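Local structure of lipase-specific foldase (2ES4) at residues 69-74 and 114-119; 77-82 and 123-128; 133-138 and 167-172; 160-165 and 183-188; 251-256 and 267-272. The protein acts as a steric chaperone that assists the folding of the extracellular lipase during its passage through the periplasm. All coordinates share one frame; numbering follows the deposited sequence.

In the fold
Interactions 1 and 2 lie side by side, their centres 8 Å apart: the loop before helix 84-90 runs first past the end of helix 101-116, then along helix 120-137, and the two contacts alternate along the chain. Interaction 3, with its centre about 17 Å from that of interaction 2, shares helix 120-137 with it and joins this helix to helix 155-172. The latter is shared in turn with interaction 4, about 14 Å further on between centres, where helix 177-198 packs against it. Interaction 5 belongs to a separate helical cluster, its centre 46 to 56 Å from the others. Two compact ends joined by extended helices are consistent with a chaperone that wraps round its lipase.

Interaction 1: residues 69-74 and 114-119; sequences PRLPLA and AQLDGS
The side-chain oxygen OE1 of Gln115 is held from two sources: Leu71 N donates to it at 2.9 Å, and a water donates to it at 2.8 Å. The Leu71 bond is nearly straight (166°) and meets a lone pair in the carbonyl plane of the amide. The same water also donates to Leu71 O, so the carbonyl of this residue is tied to the glutamine as well. On the other branch of the amide, Gln115 NE2 donates to Pro69 O at 3.1 Å, from above the carbonyl plane of Pro69. With both ends engaged, the amide cannot easily rotate. Glutamine suits the place because it offers a donor and an acceptor together.

Arg70 doubles back through successive turns near -60° (chi2 -56°) and lays its guanidinium over the amide; the two planes are only 18° apart, with Arg70 NH1 3.5 Å from Gln115 CG. Beside the polar part, Leu71 CD1 meets Leu116 CD1 at 3.5 Å, and Leu73 CD2 reaches Leu116 CD2 at 4.0 Å; Phe88 of helix 84-90 also touches Leu71. Ser119, the N-cap of helix 120-137, donates from OG to Leu116 O. The Gln115 amide pairs with Pro69 O and Leu71 N much as a neighbouring strand's peptide groups would, and so fastens the irregular loop before helix 84-90 to the end of helix 101-116.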
# COMPACT_ATOMS: atom_id res chain seq x y z
N PRO B 69 -4.83 -21.26 0.22
CA PRO B 69 -5.83 -21.21 1.28
C PRO B 69 -6.68 -22.48 1.20
O PRO B 69 -6.74 -23.12 0.15
CB PRO B 69 -6.63 -19.94 0.94
CG PRO B 69 -6.51 -19.85 -0.52
CD PRO B 69 -5.09 -20.20 -0.77
N ARG B 70 -7.29 -22.86 2.32
CA ARG B 70 -8.08 -24.08 2.37
C ARG B 70 -9.45 -23.99 1.73
O ARG B 70 -10.16 -22.99 1.90
CB ARG B 70 -8.24 -24.55 3.82
CG ARG B 70 -6.94 -24.60 4.62
CD ARG B 70 -5.89 -25.46 3.95
NE ARG B 70 -6.29 -26.86 3.86
CZ ARG B 70 -5.63 -27.78 3.16
NH1 ARG B 70 -4.54 -27.44 2.48
NH2 ARG B 70 -6.06 -29.04 3.13
N LEU B 71 -9.81 -25.03 0.98
CA LEU B 71 -11.12 -25.12 0.35
C LEU B 71 -12.08 -25.57 1.45
O LEU B 71 -11.84 -26.59 2.10
CB LEU B 71 -11.12 -26.15 -0.79
CG LEU B 71 -10.59 -25.67 -2.14
CD1 LEU B 71 -10.36 -26.84 -3.06
CD2 LEU B 71 -11.58 -24.71 -2.76
N PRO B 72 -13.15 -24.78 1.71
CA PRO B 72 -14.15 -25.08 2.74
C PRO B 72 -15.03 -26.29 2.46
O PRO B 72 -15.59 -26.43 1.37
CB PRO B 72 -14.94 -23.79 2.81
CG PRO B 72 -14.95 -23.34 1.41
CD PRO B 72 -13.52 -23.55 0.99
N LEU B 73 -15.13 -27.18 3.44
CA LEU B 73 -15.94 -28.39 3.33
C LEU B 73 -17.11 -28.37 4.29
O LEU B 73 -16.95 -28.09 5.48
CB LEU B 73 -15.08 -29.63 3.59
CG LEU B 73 -13.94 -29.90 2.59
CD1 LEU B 73 -13.13 -31.09 3.06
CD2 LEU B 73 -14.52 -30.14 1.21
N ALA B 74 -18.30 -28.68 3.77
CA ALA B 74 -19.52 -28.72 4.58
C ALA B 74 -19.73 -30.12 5.14
O ALA B 74 -18.91 -31.02 4.90
CB ALA B 74 -20.72 -28.29 3.75
N ALA B 114 -4.44 -31.64 -4.65
CA ALA B 114 -3.61 -31.70 -3.45
C ALA B 114 -4.45 -31.71 -2.17
O ALA B 114 -4.15 -32.44 -1.22
CB ALA B 114 -2.65 -30.54 -3.43
N GLN B 115 -5.54 -30.94 -2.18
CA GLN B 115 -6.43 -30.85 -1.03
C GLN B 115 -7.57 -31.86 -1.03
O GLN B 115 -7.91 -32.42 0.01
CB GLN B 115 -7.02 -29.44 -0.93
CG GLN B 115 -6.03 -28.35 -0.57
CD GLN B 115 -6.69 -26.99 -0.35
OE1 GLN B 115 -7.78 -26.91 0.22
NE2 GLN B 115 -6.04 -25.94 -0.81
N LEU B 116 -8.18 -32.06 -2.20
CA LEU B 116 -9.34 -32.94 -2.32
C LEU B 116 -9.18 -34.16 -3.20
O LEU B 116 -10.17 -34.69 -3.71
CB LEU B 116 -10.53 -32.11 -2.81
CG LEU B 116 -10.78 -30.75 -2.17
CD1 LEU B 116 -11.86 -30.02 -2.88
CD2 LEU B 116 -11.09 -30.92 -0.69
N ASP B 117 -7.95 -34.65 -3.36
CA ASP B 117 -7.69 -35.83 -4.20
C ASP B 117 -8.54 -37.02 -3.81
O ASP B 117 -8.53 -37.44 -2.65
CB ASP B 117 -6.23 -36.24 -4.12
CG ASP B 117 -5.59 -36.49 -5.48
OD1 ASP B 117 -4.36 -36.66 -5.52
OD2 ASP B 117 -6.31 -36.51 -6.50
N GLY B 118 -9.33 -37.50 -4.77
CA GLY B 118 -10.19 -38.65 -4.53
C GLY B 118 -11.36 -38.38 -3.60
O GLY B 118 -11.45 -39.00 -2.53
N SER B 119 -12.22 -37.45 -3.98
CA SER B 119 -13.39 -37.10 -3.18
C SER B 119 -14.41 -36.35 -4.02
O SER B 119 -14.05 -35.73 -5.03
CB SER B 119 -12.97 -36.24 -1.96
OG SER B 119 -12.51 -34.97 -2.36
O HOH W 1 -9.60 -28.42 1.74

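Interaction 2: residues 77-82 and 123-128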
# COMPACT_ATOMS: atom_id res chain seq x y z
N GLY B 77 -20.13 -33.44 3.00
CA GLY B 77 -18.90 -33.79 2.31
C GLY B 77 -18.70 -32.97 1.05
O GLY B 77 -17.84 -33.29 0.22
N ARG B 78 -19.52 -31.94 0.88
CA ARG B 78 -19.44 -31.07 -0.29
C ARG B 78 -18.82 -29.74 0.07
O ARG B 78 -18.68 -29.41 1.25
CB ARG B 78 -20.84 -30.86 -0.88
CG ARG B 78 -21.53 -32.13 -1.36
CD ARG B 78 -22.38 -31.89 -2.58
NE ARG B 78 -23.29 -30.76 -2.42
CZ ARG B 78 -24.01 -30.23 -3.39
NH1 ARG B 78 -23.94 -30.72 -4.63
NH2 ARG B 78 -24.82 -29.20 -3.14
N LEU B 79 -18.46 -28.96 -0.95
CA LEU B 79 -17.86 -27.65 -0.74
C LEU B 79 -18.82 -26.70 -0.06
O LEU B 79 -19.97 -26.54 -0.50
CB LEU B 79 -17.42 -27.03 -2.07
CG LEU B 79 -16.24 -27.64 -2.81
CD1 LEU B 79 -16.08 -26.90 -4.10
CD2 LEU B 79 -14.98 -27.54 -1.96
N ALA B 80 -18.37 -26.11 1.05
CA ALA B 80 -19.18 -25.14 1.79
C ALA B 80 -19.31 -23.92 0.90
O ALA B 80 -18.30 -23.38 0.43
CB ALA B 80 -18.51 -24.77 3.10
N ARG B 81 -20.54 -23.52 0.62
CA ARG B 81 -20.80 -22.36 -0.23
C ARG B 81 -20.47 -21.03 0.42
O ARG B 81 -21.36 -20.26 0.79
CB ARG B 81 -22.22 -22.39 -0.78
CG ARG B 81 -22.48 -23.53 -1.74
CD ARG B 81 -23.80 -23.41 -2.43
NE ARG B 81 -23.92 -24.36 -3.53
CZ ARG B 81 -24.97 -24.44 -4.35
NH1 ARG B 81 -26.00 -23.61 -4.20
NH2 ARG B 81 -24.97 -25.32 -5.34
N THR B 82 -19.17 -20.79 0.60
CA THR B 82 -18.68 -19.56 1.22
C THR B 82 -17.70 -18.89 0.27
O THR B 82 -17.25 -19.50 -0.70
CB THR B 82 -17.98 -19.84 2.57
OG1 THR B 82 -16.84 -20.69 2.35
CG2 THR B 82 -18.93 -20.52 3.55
N ALA B 123 -14.43 -33.05 -7.63
CA ALA B 123 -15.22 -32.89 -8.85
C ALA B 123 -16.06 -31.63 -8.74
O ALA B 123 -16.18 -30.87 -9.71
CB ALA B 123 -16.12 -34.10 -9.05
N GLU B 124 -16.57 -31.37 -7.54
CA GLU B 124 -17.38 -30.18 -7.27
C GLU B 124 -16.53 -28.93 -7.47
O GLU B 124 -16.97 -27.98 -8.13
CB GLU B 124 -17.91 -30.23 -5.84
CG GLU B 124 -19.14 -29.38 -5.60
CD GLU B 124 -19.60 -29.44 -4.17
OE1 GLU B 124 -19.69 -30.55 -3.63
OE2 GLU B 124 -19.87 -28.37 -3.58
N ALA B 125 -15.30 -28.96 -6.95
CA ALA B 125 -14.36 -27.84 -7.08
C ALA B 125 -14.01 -27.56 -8.52
O ALA B 125 -14.02 -26.41 -8.95
CB ALA B 125 -13.11 -28.10 -6.27
N LEU B 126 -13.77 -28.63 -9.29
CA LEU B 126 -13.45 -28.51 -10.71
C LEU B 126 -14.64 -27.92 -11.46
O LEU B 126 -14.46 -27.21 -12.45
CB LEU B 126 -13.08 -29.86 -11.30
CG LEU B 126 -11.69 -30.40 -10.96
CD1 LEU B 126 -11.55 -31.83 -11.46
CD2 LEU B 126 -10.63 -29.52 -11.58
N GLY B 127 -15.84 -28.19 -10.95
CA GLY B 127 -17.06 -27.68 -11.55
C GLY B 127 -17.15 -26.17 -11.40
O GLY B 127 -17.38 -25.47 -12.38
N VAL B 128 -16.90 -25.68 -10.19
CA VAL B 128 -16.93 -24.24 -9.92
C VAL B 128 -15.86 -23.55 -10.76
O VAL B 128 -16.11 -22.49 -11.33
CB VAL B 128 -16.67 -23.92 -8.44
CG1 VAL B 128 -16.77 -22.42 -8.19
CG2 VAL B 128 -17.67 -24.65 -7.57
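Glu124 sets its carboxylate carbon CD over one face of the Arg78 guanidinium, the two planes being turned 47° from each other. Because Glu124 OE1 lies well out of the guanidinium plane, the long salt bridge to Arg78 NE (3.8 Å) is a matter of charge alone, with no N-H aimed at the oxygen. The aliphatic part of the arginine is closer: its CB stands 3.0 Å from Glu124 OE1, a tight approach. The carboxylate also receives Leu79 N, though weakly and divided between two oxygens, at 3.0 Å to Glu124 OE2 with a bent angle of 129° and at 3.4 Å to Glu124 OE1. Glutamate reaches this far because CG stands opposite its own backbone N (chi1 -158°) and the rest of the chain runs out straight.

Here an irregular loop crosses a helix of the N-terminal helical cluster. The loop is also joined to its own earlier part by a backbone hydrogen bond between Ala80 and Pro72, and it bends at Arg81, which centres an inverse gamma turn and whose guanidinium makes a cation-pi contact with Trp176.

Next to the charged group, Leu79 has its CB directed at the helix and runs alongside Glu124, pointing the other way. Its CD1 rests 3.6 Å from Ala125 CA and 3.9 Å from Ala125 CB, where a methyl is small enough to let a leucine branch approach the helix backbone. Val128 CG2 lies further along, 4.4 Å from Leu79 CD1, and Leu116 of helix 101-116 touches the same leucine.

Interaction 3: residues 133-138 and 167-172; sequences RAYFDA and ALADRT
Helices 120-137 and 155-172 pack here near their C-terminal ends, running in roughly opposite senses with 138° between their directions and axes 9.2 Å apart. Thr172 and Tyr135 sit at the closest point, their CA atoms 5.4 Å from each other. The tyrosine presents its ring edge: Thr172 OG1 lies in the plane of the ring, 3.5 Å from Tyr135 CD2, and Ala169 CA is also at that edge. Tyr135 places CG on the far side of its backbone N (chi1 170°), which carries the ring past the threonine and along the other helix, until Tyr135 CE2 is 4.0 Å from Ala169 CB. With no more than a methyl at Ala169, the ring edge can lie against its CA.

Thr172 uses its two branches differently. Its OG1 donates at 2.8 Å to Leu168 O, one turn back, from well above that carbonyl plane, and the same oxygen accepts Thr172 N too; this keeps the hydroxyl satisfied within its own helix. Its methyl CG2 rests on the backbone of Tyr135, 3.8 Å from Tyr135 CA, and also meets Ala138 CB at 4.1 Å, while Leu168 CD1 reaches Ala138 O at 3.5 Å. Tyr135 is stacked on Phe181 of helix 177-198, so the antiparallel packing of these two C-terminal ends becomes part of a three-helix junction.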
# COMPACT_ATOMS: atom_id res chain seq x y z
N ARG B 133 -14.25 -19.56 -14.63
CA ARG B 133 -13.53 -19.17 -15.83
C ARG B 133 -14.48 -18.70 -16.92
O ARG B 133 -14.13 -17.84 -17.73
CB ARG B 133 -12.65 -20.31 -16.32
CG ARG B 133 -13.40 -21.54 -16.76
CD ARG B 133 -12.48 -22.70 -17.02
NE ARG B 133 -11.42 -22.31 -17.93
CZ ARG B 133 -10.47 -23.12 -18.37
NH1 ARG B 133 -10.44 -24.39 -17.99
NH2 ARG B 133 -9.54 -22.65 -19.19
N ALA B 134 -15.71 -19.23 -16.90
CA ALA B 134 -16.74 -18.84 -17.86
C ALA B 134 -17.11 -17.39 -17.57
O ALA B 134 -17.40 -16.62 -18.49
CB ALA B 134 -17.96 -19.73 -17.73
N TYR B 135 -17.03 -17.02 -16.29
CA TYR B 135 -17.32 -15.66 -15.84
C TYR B 135 -16.35 -14.67 -16.46
O TYR B 135 -16.78 -13.62 -16.93
CB TYR B 135 -17.29 -15.61 -14.30
CG TYR B 135 -17.34 -14.24 -13.68
CD1 TYR B 135 -16.19 -13.42 -13.63
CD2 TYR B 135 -18.54 -13.74 -13.15
CE1 TYR B 135 -16.23 -12.14 -13.08
CE2 TYR B 135 -18.59 -12.45 -12.59
CZ TYR B 135 -17.43 -11.66 -12.56
OH TYR B 135 -17.47 -10.42 -11.99
N PHE B 136 -15.06 -14.98 -16.40
CA PHE B 136 -14.03 -14.10 -16.95
C PHE B 136 -14.13 -13.96 -18.46
O PHE B 136 -13.92 -12.87 -19.00
CB PHE B 136 -12.63 -14.57 -16.58
CG PHE B 136 -12.33 -14.46 -15.12
CD1 PHE B 136 -12.52 -15.56 -14.28
CD2 PHE B 136 -11.85 -13.26 -14.58
CE1 PHE B 136 -12.24 -15.47 -12.92
CE2 PHE B 136 -11.57 -13.15 -13.20
CZ PHE B 136 -11.76 -14.26 -12.37
N ASP B 137 -14.48 -15.06 -19.13
CA ASP B 137 -14.65 -15.06 -20.58
C ASP B 137 -15.87 -14.23 -20.97
O ASP B 137 -15.81 -13.43 -21.91
CB ASP B 137 -14.81 -16.48 -21.11
CG ASP B 137 -13.52 -17.27 -21.07
OD1 ASP B 137 -12.90 -17.37 -20.00
OD2 ASP B 137 -13.12 -17.79 -22.14
N ALA B 138 -16.94 -14.38 -20.20
CA ALA B 138 -18.18 -13.65 -20.42
C ALA B 138 -18.07 -12.23 -19.87
O ALA B 138 -18.97 -11.41 -20.08
CB ALA B 138 -19.35 -14.37 -19.77
N ALA B 167 -25.13 -9.44 -12.94
CA ALA B 167 -25.94 -10.22 -13.88
C ALA B 167 -25.15 -11.41 -14.40
O ALA B 167 -25.66 -12.53 -14.41
CB ALA B 167 -26.39 -9.35 -15.05
N LEU B 168 -23.89 -11.17 -14.79
CA LEU B 168 -23.01 -12.22 -15.30
C LEU B 168 -22.77 -13.28 -14.24
O LEU B 168 -22.91 -14.47 -14.52
CB LEU B 168 -21.66 -11.64 -15.73
CG LEU B 168 -21.66 -10.61 -16.85
CD1 LEU B 168 -20.25 -10.10 -17.05
CD2 LEU B 168 -22.19 -11.22 -18.14
N ALA B 169 -22.48 -12.84 -13.02
CA ALA B 169 -22.25 -13.73 -11.89
C ALA B 169 -23.40 -14.70 -11.69
O ALA B 169 -23.19 -15.87 -11.39
CB ALA B 169 -22.02 -12.93 -10.63
N ASP B 170 -24.62 -14.23 -11.92
CA ASP B 170 -25.82 -15.06 -11.78
C ASP B 170 -25.96 -16.07 -12.91
O ASP B 170 -26.38 -17.20 -12.68
CB ASP B 170 -27.07 -14.18 -11.71
CG ASP B 170 -27.08 -13.25 -10.51
OD1 ASP B 170 -28.05 -12.48 -10.38
OD2 ASP B 170 -26.13 -13.29 -9.70
N ARG B 171 -25.57 -15.66 -14.11
CA ARG B 171 -25.66 -16.53 -15.29
C ARG B 171 -24.53 -17.56 -15.35
O ARG B 171 -24.75 -18.71 -15.72
CB ARG B 171 -25.68 -15.69 -16.55
N THR B 172 -23.32 -17.13 -14.97
CA THR B 172 -22.15 -18.00 -15.00
C THR B 172 -21.94 -18.79 -13.72
O THR B 172 -21.82 -20.01 -13.76
CB THR B 172 -20.88 -17.20 -15.30
OG1 THR B 172 -20.73 -16.15 -14.33
CG2 THR B 172 -20.95 -16.59 -16.70

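Interaction 4: residues 160-165 and 183-188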
# COMPACT_ATOMS: atom_id res chain seq x y z
N LEU B 160 -24.16 1.15 -12.24
CA LEU B 160 -24.72 0.33 -13.30
C LEU B 160 -23.81 -0.82 -13.64
O LEU B 160 -24.27 -1.94 -13.85
CB LEU B 160 -24.97 1.17 -14.55
CG LEU B 160 -25.85 2.42 -14.38
CD1 LEU B 160 -25.95 3.16 -15.70
CD2 LEU B 160 -27.22 2.05 -13.84
N ALA B 161 -22.50 -0.56 -13.67
CA ALA B 161 -21.49 -1.58 -13.97
C ALA B 161 -21.60 -2.74 -13.00
O ALA B 161 -21.58 -3.89 -13.41
CB ALA B 161 -20.12 -0.99 -13.90
N LEU B 162 -21.79 -2.42 -11.72
CA LEU B 162 -21.95 -3.42 -10.67
C LEU B 162 -23.22 -4.22 -10.89
O LEU B 162 -23.28 -5.41 -10.59
CB LEU B 162 -21.99 -2.77 -9.29
CG LEU B 162 -20.76 -1.98 -8.86
CD1 LEU B 162 -21.01 -1.36 -7.50
CD2 LEU B 162 -19.53 -2.88 -8.83
N ASP B 163 -24.23 -3.56 -11.48
CA ASP B 163 -25.51 -4.19 -11.78
C ASP B 163 -25.33 -5.18 -12.93
O ASP B 163 -25.97 -6.24 -12.95
CB ASP B 163 -26.55 -3.14 -12.17
N GLN B 164 -24.42 -4.85 -13.85
CA GLN B 164 -24.12 -5.70 -15.00
C GLN B 164 -23.32 -6.91 -14.55
O GLN B 164 -23.72 -8.04 -14.77
CB GLN B 164 -23.31 -4.94 -16.04
CG GLN B 164 -23.96 -3.67 -16.55
CD GLN B 164 -23.05 -2.88 -17.48
OE1 GLN B 164 -23.44 -1.83 -17.99
NE2 GLN B 164 -21.83 -3.37 -17.69
N ARG B 165 -22.19 -6.65 -13.87
CA ARG B 165 -21.32 -7.70 -13.35
C ARG B 165 -22.10 -8.68 -12.48
O ARG B 165 -21.86 -9.89 -12.55
CB ARG B 165 -20.18 -7.09 -12.54
CG ARG B 165 -19.32 -6.11 -13.32
CD ARG B 165 -18.25 -5.50 -12.44
NE ARG B 165 -17.31 -6.51 -11.95
CZ ARG B 165 -16.34 -6.28 -11.07
NH1 ARG B 165 -16.17 -5.06 -10.56
NH2 ARG B 165 -15.53 -7.26 -10.70
N ASP B 183 -20.58 -10.21 -0.53
CA ASP B 183 -20.00 -9.16 0.30
C ASP B 183 -19.42 -8.01 -0.53
O ASP B 183 -19.69 -6.85 -0.24
CB ASP B 183 -18.91 -9.73 1.21
CG ASP B 183 -19.42 -10.87 2.07
OD1 ASP B 183 -20.44 -10.70 2.77
OD2 ASP B 183 -18.79 -11.95 2.04
N GLU B 184 -18.66 -8.36 -1.57
CA GLU B 184 -18.04 -7.38 -2.46
C GLU B 184 -19.06 -6.39 -3.03
O GLU B 184 -18.84 -5.18 -2.99
CB GLU B 184 -17.32 -8.09 -3.60
CG GLU B 184 -16.56 -7.17 -4.55
CD GLU B 184 -15.85 -7.93 -5.65
OE1 GLU B 184 -15.03 -8.81 -5.32
OE2 GLU B 184 -16.11 -7.65 -6.84
N GLN B 185 -20.18 -6.92 -3.50
CA GLN B 185 -21.26 -6.11 -4.06
C GLN B 185 -21.80 -5.09 -3.08
O GLN B 185 -21.90 -3.91 -3.41
CB GLN B 185 -22.40 -7.00 -4.55
CG GLN B 185 -22.12 -7.73 -5.86
CD GLN B 185 -22.16 -6.84 -7.09
OE1 GLN B 185 -21.83 -7.27 -8.19
NE2 GLN B 185 -22.58 -5.59 -6.91
N ARG B 186 -22.09 -5.53 -1.85
CA ARG B 186 -22.61 -4.67 -0.80
C ARG B 186 -21.61 -3.57 -0.47
O ARG B 186 -21.95 -2.39 -0.53
CB ARG B 186 -22.89 -5.46 0.48
CG ARG B 186 -23.61 -6.74 0.25
CD ARG B 186 -23.87 -7.49 1.55
NE ARG B 186 -23.96 -8.94 1.36
CZ ARG B 186 -24.81 -9.55 0.53
NH1 ARG B 186 -25.67 -8.86 -0.21
NH2 ARG B 186 -24.77 -10.87 0.43
N ARG B 187 -20.37 -3.98 -0.20
CA ARG B 187 -19.27 -3.07 0.13
C ARG B 187 -19.19 -1.91 -0.86
O ARG B 187 -19.26 -0.74 -0.46
CB ARG B 187 -17.95 -3.85 0.12
CG ARG B 187 -16.72 -3.07 0.59
CD ARG B 187 -15.46 -3.93 0.52
NE ARG B 187 -14.98 -4.15 -0.84
CZ ARG B 187 -14.08 -5.08 -1.19
NH1 ARG B 187 -13.56 -5.88 -0.26
NH2 ARG B 187 -13.67 -5.19 -2.44
N GLN B 188 -19.13 -2.24 -2.15
CA GLN B 188 -19.04 -1.25 -3.21
C GLN B 188 -20.29 -0.39 -3.34
O GLN B 188 -20.18 0.84 -3.30
CB GLN B 188 -18.74 -1.92 -4.55
CG GLN B 188 -17.41 -2.63 -4.60
CD GLN B 188 -17.18 -3.33 -5.93
OE1 GLN B 188 -17.94 -4.21 -6.32
NE2 GLN B 188 -16.13 -2.93 -6.63
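Glu184 sends its extended side chain toward Arg165, with Glu184 OE2 and Arg165 NH2 3.9 Å apart. This salt bridge is long, and the oxygen lies well out of the guanidinium plane, the two flat groups being turned by 52°, so it works through charge and not through a directed N-H. The other oxygen of the carboxylate, Glu184 OE1, is bound more firmly in a salt bridge to Arg86. An arginine suits the opposite helix because its long chain spans the gap between axes 11.1 Å apart.

Gln185 follows, near the middle of the pairing, where its CA is the closest to that of Leu162 (7.2 Å). A bend at chi2 (-74°) turns the chain so that its amide end settles beside the CB and carbonyl of Leu162.

Gln188, a turn after Glu184, meets the side chain of Leu162. Its CB packs 3.8 Å from Leu162 CD1, and its OE1 sits 3.3 Å from Leu162 CD2, so Gln188 packs on both methyls of the leucine. The amide nitrogen is spoken for: Gln188 NE2 donates to the backbone of the lipase partner, the other protein of this complex, which also touches Ala161 and Arg187.

Since the helices run nearly antiparallel (169°) yet stand well apart, the gap is bridged largely by the long side chains of Arg165, Glu184, Gln185 and Gln188, with Leu162 between them. What is certain between the pair is a long ion pair and the packing of Leu162, while the stronger polar bonds of Glu184 and Gln188 go to partners outside it.

Interaction 5: residues 251-256 and 267-272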
# COMPACT_ATOMS: atom_id res chain seq x y z
N ASP B 251 4.86 10.18 33.65
CA ASP B 251 3.96 9.84 34.76
C ASP B 251 2.50 10.06 34.39
O ASP B 251 1.65 9.23 34.73
CB ASP B 251 4.29 10.65 36.02
CG ASP B 251 5.56 10.18 36.71
OD1 ASP B 251 5.87 8.97 36.68
OD2 ASP B 251 6.26 11.04 37.29
N GLN B 252 2.22 11.15 33.68
CA GLN B 252 0.85 11.46 33.26
C GLN B 252 0.38 10.46 32.21
O GLN B 252 -0.77 10.01 32.24
CB GLN B 252 0.76 12.86 32.68
CG GLN B 252 1.06 13.97 33.67
CD GLN B 252 1.02 15.34 33.02
OE1 GLN B 252 1.61 15.55 31.96
NE2 GLN B 252 0.31 16.27 33.65
N MET B 253 1.30 10.09 31.31
CA MET B 253 1.01 9.11 30.27
C MET B 253 0.65 7.78 30.93
O MET B 253 -0.37 7.19 30.61
CB MET B 253 2.23 8.93 29.37
CG MET B 253 2.08 7.85 28.30
SD MET B 253 0.87 8.20 27.02
CE MET B 253 1.86 9.18 25.91
N ARG B 254 1.47 7.36 31.89
CA ARG B 254 1.23 6.12 32.61
C ARG B 254 -0.11 6.13 33.34
O ARG B 254 -0.89 5.20 33.20
CB ARG B 254 2.33 5.86 33.63
CG ARG B 254 2.23 4.49 34.32
CD ARG B 254 3.24 4.31 35.45
NE ARG B 254 4.62 4.50 35.02
CZ ARG B 254 5.36 5.57 35.31
NH1 ARG B 254 4.85 6.55 36.04
NH2 ARG B 254 6.60 5.67 34.85
N ALA B 255 -0.38 7.21 34.07
CA ALA B 255 -1.62 7.35 34.83
C ALA B 255 -2.88 7.29 33.98
O ALA B 255 -3.79 6.50 34.27
CB ALA B 255 -1.60 8.63 35.64
N GLN B 256 -2.91 8.08 32.92
CA GLN B 256 -4.07 8.12 32.03
C GLN B 256 -4.29 6.82 31.25
O GLN B 256 -5.43 6.35 31.14
CB GLN B 256 -3.98 9.30 31.07
CG GLN B 256 -5.22 9.50 30.21
CD GLN B 256 -6.50 9.56 31.03
OE1 GLN B 256 -6.60 10.34 31.98
NE2 GLN B 256 -7.46 8.71 30.69
N ALA B 267 2.72 1.10 31.08
CA ALA B 267 4.16 1.01 31.32
C ALA B 267 4.93 1.18 30.01
O ALA B 267 5.93 1.89 29.97
CB ALA B 267 4.51 -0.30 31.99
N ARG B 268 4.41 0.57 28.94
CA ARG B 268 5.04 0.66 27.63
C ARG B 268 4.96 2.08 27.07
O ARG B 268 5.94 2.59 26.52
CB ARG B 268 4.41 -0.31 26.64
CG ARG B 268 4.65 -1.77 26.97
CD ARG B 268 4.18 -2.67 25.85
NE ARG B 268 2.73 -2.61 25.67
CZ ARG B 268 1.86 -3.51 26.14
NH1 ARG B 268 2.29 -4.56 26.83
NH2 ARG B 268 0.57 -3.38 25.87
N ALA B 269 3.80 2.72 27.25
CA ALA B 269 3.58 4.09 26.79
C ALA B 269 4.44 5.09 27.55
O ALA B 269 4.96 6.04 26.96
CB ALA B 269 2.12 4.46 26.89
N ALA B 270 4.59 4.87 28.86
CA ALA B 270 5.41 5.73 29.71
C ALA B 270 6.88 5.62 29.31
O ALA B 270 7.57 6.64 29.21
CB ALA B 270 5.24 5.36 31.17
N GLN B 271 7.32 4.40 29.02
CA GLN B 271 8.70 4.17 28.60
C GLN B 271 8.93 4.83 27.24
O GLN B 271 10.00 5.39 27.00
CB GLN B 271 9.02 2.68 28.50
CG GLN B 271 10.50 2.37 28.22
CD GLN B 271 11.43 2.91 29.31
OE1 GLN B 271 11.38 2.47 30.45
NE2 GLN B 271 12.25 3.89 28.95
N MET B 272 7.92 4.77 26.38
CA MET B 272 7.99 5.39 25.06
C MET B 272 8.21 6.90 25.21
O MET B 272 9.07 7.47 24.53
CB MET B 272 6.70 5.14 24.28
CG MET B 272 6.63 5.86 22.93
SD MET B 272 4.97 5.86 22.25
CE MET B 272 4.25 7.13 23.24
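Met253 lays its side chain against Ala269, with Met253 CG 3.7 Å from Ala269 CB and Met253 SD 3.9 Å from that same methyl. Beyond it, Met253 CE meets Met272 CE at 4.1 Å, where the two flexible thioether chains cross obliquely. A methionine is apt here because its unbranched chain, turned at CG (chi2 67°), can follow the relief of the neighbouring helix. On the next position, Arg254 CB packs 3.8 Å from Ala270 CB, and the guanidinium end returns to the same methyl, with Arg254 NH2 3.9 Å away. Ala270 is thus covered by an arginine along its aliphatic start and its polar tip.

What fixes that arginine is Asp251, one turn earlier in its own helix. Arg254 NH1 donates to Asp251 OD1 at 2.7 Å in a salt bridge whose partner lies in the guanidinium plane, on the anti lone pair of the carboxylate oxygen. The bond holds the end of the side chain beside the methyl. Ala269 and Ala270, small as they are, allow the close approach: the CA atoms of Arg254 and Ala270 come within 5.1 Å, and the axes pass at 7.9 Å.

Helix 250-258 and helix 263-294 form an antiparallel hairpin (162° between directions). Helix 221-245 packs over its methionine side through Leu243 and Gln244 on Met253 and through Ile240 on Met272, which also touches a basic side chain of the bound lipase.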